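Local coordinates for protein PlaB phospholipase (Legionella pneumophila, PDB 6ZTI) that acts as a phospholipase with an alpha/beta hydrolase fold, whose activity is controlled by NAD(H)-mediated assembly into a tetramer, at residues Pro255-Val260 with Asp301-Leu306; Ala288-Arg293 with Val307-Asn312. All blocks are in the same frame, centred on the assembly; numbering follows the deposited sequence.

Contact 1. Residues Pro255-Val260 with Asp301-Leu306; sequences PMAFGV and DSYNKL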
loop_
_atom_site.group_PDB
_atom_site.type_symbol
_atom_site.label_atom_id
_atom_site.label_comp_id
_atom_site.label_asym_id
_atom_site.label_seq_id
_atom_site.Cartn_x
_atom_site.Cartn_y
_atom_site.Cartn_z
ATOM N N PRO B 255 -5.603 -36.570 22.692
ATOM C CA PRO B 255 -5.320 -37.433 21.543
ATOM C C PRO B 255 -6.502 -37.498 20.588
ATOM O O PRO B 255 -7.654 -37.656 21.001
ATOM C CB PRO B 255 -5.052 -38.802 22.184
ATOM C CG PRO B 255 -4.691 -38.513 23.603
ATOM C CD PRO B 255 -5.485 -37.297 23.972
ATOM N N MET B 256 -6.204 -37.408 19.298
ATOM C CA MET B 256 -7.198 -37.630 18.259
ATOM C C MET B 256 -6.662 -38.628 17.243
ATOM O O MET B 256 -5.488 -38.570 16.858
ATOM C CB MET B 256 -7.568 -36.317 17.546
ATOM C CG MET B 256 -8.733 -36.464 16.561
ATOM S SD MET B 256 -9.330 -34.926 15.786
ATOM C CE MET B 256 -9.907 -34.026 17.230
ATOM N N ALA B 257 -7.534 -39.536 16.808
ATOM C CA ALA B 257 -7.185 -40.484 15.761
ATOM C C ALA B 257 -6.602 -39.756 14.556
ATOM O O ALA B 257 -7.098 -38.706 14.142
ATOM C CB ALA B 257 -8.428 -41.280 15.347
ATOM N N PHE B 258 -5.534 -40.318 13.998
ATOM C CA PHE B 258 -4.803 -39.670 12.916
ATOM C C PHE B 258 -4.188 -40.742 12.041
ATOM O O PHE B 258 -3.392 -41.554 12.517
ATOM C CB PHE B 258 -3.717 -38.732 13.462
ATOM C CG PHE B 258 -2.863 -38.106 12.396
ATOM C CD1 PHE B 258 -3.395 -37.173 11.533
ATOM C CD2 PHE B 258 -1.527 -38.460 12.252
ATOM C CE1 PHE B 258 -2.628 -36.605 10.548
ATOM C CE2 PHE B 258 -0.759 -37.893 11.281
ATOM C CZ PHE B 258 -1.312 -36.959 10.421
ATOM N N GLY B 259 -4.533 -40.723 10.765
ATOM C CA GLY B 259 -4.000 -41.683 9.824
ATOM C C GLY B 259 -3.581 -41.005 8.543
ATOM O O GLY B 259 -4.297 -40.154 8.015
ATOM N N VAL B 260 -2.408 -41.380 8.052
ATOM C CA VAL B 260 -1.942 -41.013 6.722
ATOM C C VAL B 260 -2.147 -42.241 5.837
ATOM O O VAL B 260 -1.457 -43.254 5.988
ATOM C CB VAL B 260 -0.478 -40.555 6.735
ATOM C CG1 VAL B 260 -0.015 -40.175 5.347
ATOM C CG2 VAL B 260 -0.272 -39.367 7.702
ATOM N N ASP B 301 -13.157 -47.577 24.037
ATOM C CA ASP B 301 -12.292 -48.717 23.751
ATOM C C ASP B 301 -12.121 -48.919 22.255
ATOM O O ASP B 301 -11.004 -49.117 21.768
ATOM C CB ASP B 301 -12.872 -49.983 24.385
ATOM C CG ASP B 301 -12.965 -49.892 25.899
ATOM O OD1 ASP B 301 -11.924 -49.659 26.554
ATOM O OD2 ASP B 301 -14.085 -50.040 26.435
ATOM N N SER B 302 -13.227 -48.922 21.512
ATOM C CA SER B 302 -13.136 -49.058 20.067
ATOM C C SER B 302 -12.401 -47.877 19.448
ATOM O O SER B 302 -11.670 -48.048 18.468
ATOM C CB SER B 302 -14.533 -49.200 19.469
ATOM O OG SER B 302 -15.421 -48.216 19.983
ATOM N N TYR B 303 -12.583 -46.677 20.009
ATOM C CA TYR B 303 -11.876 -45.506 19.513
ATOM C C TYR B 303 -10.373 -45.674 19.666
ATOM O O TYR B 303 -9.618 -45.444 18.719
ATOM C CB TYR B 303 -12.340 -44.249 20.250
ATOM C CG TYR B 303 -11.714 -42.966 19.724
ATOM C CD1 TYR B 303 -12.078 -42.453 18.489
ATOM C CD2 TYR B 303 -10.774 -42.274 20.465
ATOM C CE1 TYR B 303 -11.523 -41.280 18.000
ATOM C CE2 TYR B 303 -10.216 -41.096 19.993
ATOM C CZ TYR B 303 -10.596 -40.605 18.754
ATOM O OH TYR B 303 -10.050 -39.447 18.262
ATOM N N ASN B 304 -9.921 -46.054 20.868
ATOM C CA ASN B 304 -8.490 -46.198 21.110
ATOM C C ASN B 304 -7.901 -47.328 20.280
ATOM O O ASN B 304 -6.735 -47.257 19.867
ATOM C CB ASN B 304 -8.227 -46.443 22.596
ATOM C CG ASN B 304 -8.437 -45.207 23.425
ATOM O OD1 ASN B 304 -8.425 -44.093 22.909
ATOM N ND2 ASN B 304 -8.616 -45.393 24.720
ATOM N N LYS B 305 -8.680 -48.383 20.042
ATOM C CA LYS B 305 -8.255 -49.416 19.105
ATOM C C LYS B 305 -7.968 -48.810 17.736
ATOM O O LYS B 305 -6.911 -49.050 17.144
ATOM C CB LYS B 305 -9.331 -50.496 19.019
ATOM C CG LYS B 305 -9.001 -51.693 18.137
ATOM C CD LYS B 305 -9.637 -52.971 18.699
ATOM C CE LYS B 305 -10.344 -53.794 17.628
ATOM N NZ LYS B 305 -11.043 -54.980 18.218
ATOM N N LEU B 306 -8.890 -47.986 17.233
ATOM C CA LEU B 306 -8.712 -47.364 15.925
ATOM C C LEU B 306 -7.566 -46.361 15.921
ATOM O O LEU B 306 -6.842 -46.242 14.918
ATOM C CB LEU B 306 -10.013 -46.687 15.507
ATOM C CG LEU B 306 -10.153 -46.194 14.072
ATOM C CD1 LEU B 306 -9.495 -47.135 13.097
ATOM C CD2 LEU B 306 -11.624 -46.068 13.734
HETATM O O HOH W 1 -10.172 -36.669 20.076
#
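The phenol oxygen of Tyr303 takes part in hydrogen bonds with Ala257 N and Ser192 O and in a weak one with a water. Ala257 N donates to Tyr303 OH over 2.9 Å along a nearly straight path (169° at the hydrogen), while the hydroxyl in turn bonds to the carbonyl O of Ser192. A water donates to Pro255 O at 2.9 Å and, only weakly, to Tyr303 OH at 3.3 Å. This water thus links Pro255 O to the phenol, and the Ser192 carbonyl, which can only accept, probably fixes the direction of the hydroxyl proton.

Tyr303 reaches this spot because its CG lies trans to the backbone N (chi1 -176°), which carries the ring out from helix 300-320 to Ala257. Carbon atoms also close in on the oxygen and ring: Met256 CG comes within 3.7 Å of Tyr303 OH, and the methyl CB of Ala257 lies 4.1 Å from Tyr303 CE1. Met256 also touches Ser192 of strand 191-197. Ala257 N approaches the ring obliquely, whereas Pro255 O lies at its edge.

A second aromatic, Phe193, meets Tyr303 edge to face and also touches the side chains of Ala257 and Leu306. Backbone hydrogen bonds join Ala257 and Gly259 to strand 191-197, which runs parallel to them. One tyrosine on helix 300-320 thereby ties that helix to the last two strands of the six-stranded parallel sheet, at the outermost strand 257-261, while Leu306 on the same helix turns to Trp290 and Cys294 of helix 286-296.

Contact 2. Residues Ala288-Arg293 with Val307-Asn312; sequences AIWILR and VKELDN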
loop_
_atom_site.group_PDB
_atom_site.type_symbol
_atom_site.label_atom_id
_atom_site.label_comp_id
_atom_site.label_asym_id
_atom_site.label_seq_id
_atom_site.Cartn_x
_atom_site.Cartn_y
_atom_site.Cartn_z
ATOM N N ALA B 288 -12.581 -45.208 1.904
ATOM C CA ALA B 288 -13.871 -45.826 2.190
ATOM C C ALA B 288 -13.749 -46.855 3.307
ATOM O O ALA B 288 -14.592 -46.907 4.213
ATOM C CB ALA B 288 -14.421 -46.475 0.922
ATOM N N ILE B 289 -12.698 -47.676 3.258
ATOM C CA ILE B 289 -12.516 -48.729 4.251
ATOM C C ILE B 289 -12.337 -48.137 5.637
ATOM O O ILE B 289 -12.892 -48.645 6.618
ATOM C CB ILE B 289 -11.326 -49.627 3.861
ATOM C CG1 ILE B 289 -11.690 -50.516 2.653
ATOM C CG2 ILE B 289 -10.890 -50.488 5.055
ATOM C CD1 ILE B 289 -10.484 -51.018 1.884
ATOM N N TRP B 290 -11.557 -47.063 5.753
ATOM C CA TRP B 290 -11.296 -46.529 7.084
ATOM C C TRP B 290 -12.409 -45.610 7.565
ATOM O O TRP B 290 -12.608 -45.490 8.778
ATOM C CB TRP B 290 -9.939 -45.822 7.108
ATOM C CG TRP B 290 -8.848 -46.833 7.133
ATOM C CD1 TRP B 290 -8.044 -47.201 6.098
ATOM C CD2 TRP B 290 -8.483 -47.664 8.238
ATOM N NE1 TRP B 290 -7.180 -48.192 6.498
ATOM C CE2 TRP B 290 -7.434 -48.498 7.807
ATOM C CE3 TRP B 290 -8.936 -47.774 9.555
ATOM C CZ2 TRP B 290 -6.824 -49.423 8.649
ATOM C CZ3 TRP B 290 -8.340 -48.700 10.385
ATOM C CH2 TRP B 290 -7.288 -49.511 9.930
ATOM N N ILE B 291 -13.157 -44.979 6.650
ATOM C CA ILE B 291 -14.351 -44.245 7.066
ATOM C C ILE B 291 -15.350 -45.187 7.721
ATOM O O ILE B 291 -15.966 -44.848 8.739
ATOM C CB ILE B 291 -14.987 -43.504 5.872
ATOM C CG1 ILE B 291 -14.214 -42.225 5.593
ATOM C CG2 ILE B 291 -16.455 -43.181 6.156
ATOM C CD1 ILE B 291 -14.645 -41.474 4.365
ATOM N N LEU B 292 -15.536 -46.375 7.142
ATOM C CA LEU B 292 -16.504 -47.329 7.686
ATOM C C LEU B 292 -16.113 -47.762 9.092
ATOM O O LEU B 292 -16.970 -47.885 9.978
ATOM C CB LEU B 292 -16.617 -48.542 6.758
ATOM C CG LEU B 292 -17.700 -49.582 7.044
ATOM C CD1 LEU B 292 -19.080 -48.941 7.098
ATOM C CD2 LEU B 292 -17.668 -50.667 5.978
ATOM N N ARG B 293 -14.817 -47.976 9.319
ATOM C CA ARG B 293 -14.335 -48.297 10.658
ATOM C C ARG B 293 -14.623 -47.156 11.627
ATOM O O ARG B 293 -15.102 -47.381 12.746
ATOM C CB ARG B 293 -12.833 -48.586 10.608
ATOM C CG ARG B 293 -12.450 -49.930 10.026
ATOM C CD ARG B 293 -12.903 -51.090 10.914
ATOM N NE ARG B 293 -12.483 -50.941 12.309
ATOM C CZ ARG B 293 -11.301 -51.322 12.791
ATOM N NH1 ARG B 293 -10.391 -51.877 11.996
ATOM N NH2 ARG B 293 -11.026 -51.142 14.077
ATOM N N VAL B 307 -7.390 -45.610 17.011
ATOM C CA VAL B 307 -6.260 -44.681 17.083
ATOM C C VAL B 307 -4.959 -45.425 16.818
ATOM O O VAL B 307 -4.100 -44.968 16.055
ATOM C CB VAL B 307 -6.225 -43.979 18.448
ATOM C CG1 VAL B 307 -4.947 -43.189 18.607
ATOM C CG2 VAL B 307 -7.435 -43.064 18.612
ATOM N N LYS B 308 -4.797 -46.586 17.449
ATOM C CA LYS B 308 -3.564 -47.346 17.289
ATOM C C LYS B 308 -3.474 -47.977 15.908
ATOM O O LYS B 308 -2.399 -47.984 15.299
ATOM C CB LYS B 308 -3.470 -48.418 18.371
ATOM C CG LYS B 308 -2.158 -49.189 18.377
ATOM C CD LYS B 308 -2.397 -50.698 18.370
ATOM C CE LYS B 308 -2.675 -51.227 16.964
ATOM N NZ LYS B 308 -2.209 -52.636 16.807
ATOM N N GLU B 309 -4.585 -48.509 15.387
ATOM C CA GLU B 309 -4.548 -49.066 14.038
ATOM C C GLU B 309 -4.145 -48.008 13.020
ATOM O O GLU B 309 -3.346 -48.281 12.116
ATOM C CB GLU B 309 -5.899 -49.671 13.657
ATOM C CG GLU B 309 -6.198 -51.014 14.315
ATOM C CD GLU B 309 -7.474 -51.665 13.792
ATOM O OE1 GLU B 309 -7.672 -51.699 12.558
ATOM O OE2 GLU B 309 -8.282 -52.145 14.614
ATOM N N LEU B 310 -4.685 -46.794 13.144
ATOM C CA LEU B 310 -4.362 -45.769 12.154
ATOM C C LEU B 310 -2.923 -45.297 12.279
ATOM O O LEU B 310 -2.300 -44.923 11.274
ATOM C CB LEU B 310 -5.312 -44.586 12.283
ATOM C CG LEU B 310 -6.725 -44.859 11.780
ATOM C CD1 LEU B 310 -7.641 -43.738 12.228
ATOM C CD2 LEU B 310 -6.749 -44.997 10.275
ATOM N N ASP B 311 -2.390 -45.273 13.498
ATOM C CA ASP B 311 -0.985 -44.933 13.677
ATOM C C ASP B 311 -0.081 -45.953 12.988
ATOM O O ASP B 311 0.934 -45.585 12.386
ATOM C CB ASP B 311 -0.643 -44.840 15.166
ATOM C CG ASP B 311 0.793 -44.386 15.394
ATOM O OD1 ASP B 311 1.128 -43.264 14.960
ATOM O OD2 ASP B 311 1.589 -45.153 15.970
ATOM N N ASN B 312 -0.430 -47.236 13.070
ATOM C CA ASN B 312 0.319 -48.251 12.343
ATOM C C ASN B 312 0.245 -48.020 10.835
ATOM O O ASN B 312 1.243 -48.186 10.128
ATOM C CB ASN B 312 -0.206 -49.646 12.677
ATOM C CG ASN B 312 0.189 -50.100 14.059
ATOM O OD1 ASN B 312 1.098 -49.537 14.673
ATOM N ND2 ASN B 312 -0.484 -51.135 14.555
#
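An antiparallel helical hairpin, formed by helices 286-296 and 300-320 and closed by a very short turn, brings Trp290 and Arg293 against Glu309 and Leu310. The axes of the two short helical segments run at 163° and come no nearer than 12.1 Å, a wide spacing that large side chains bridge.

Arg293 grips Glu309 end-on with two nitrogens, one to each carboxylate oxygen. Its NH1 donates to Glu309 OE1 at 2.8 Å, and its NH2 to Glu309 OE2 at 3.0 Å. The salt bridge is twisted rather than flat, with the guanidinium and carboxylate planes 52° apart: OE1 is met on its syn side, but OE2 from above the carboxylate plane. The arginine chain folds at chi2 and chi3 to present its end, whereas Glu309, with CG trans to the carbonyl carbon (chi1 -75°), stretches straight across the gap.

Trp290 packs beside this pair. Glu309 OE1 lies at the edge of its ring, 3.4 Å from Trp290 CH2, and Glu309 CB is 4.0 Å from that same carbon. Over one face sits Leu310 CD2 in a CH-pi contact, 3.6 Å from Trp290 CE3, displaced toward the rim of the ring system. Trp290 and Leu310 also both touch Leu195 of the sheet, so the apolar pair faces inward.

The result is an antiparallel alpha-alpha hairpin laid over the edge of an alpha/beta hydrolase sheet: tryptophan and leucine pack down on the strands, and the partly exposed ion pair joins the two helices above them.

From the N terminus, the chain passes along 255-260 at the outermost strand of the parallel sheet, then through 288-293, and turns back into helix 300-320, which supplies 301-306 and 307-312. Contact 1 closes a loop of 40 residues and contact 2 one of 13; their segments alternate, so the two loops cross rather than nest. Helix 300-320 serves both, binding the sheet edge with its earlier turns and helix 286-296 with the next. The contact centres are about 7 Å apart and in direct packing contact: Leu306 CD1 lies 3.3 Å from Trp290 CZ3, and Phe258 O lies 3.6 Å from Leu310 CB. Strand and hairpin are thus packed as one unit.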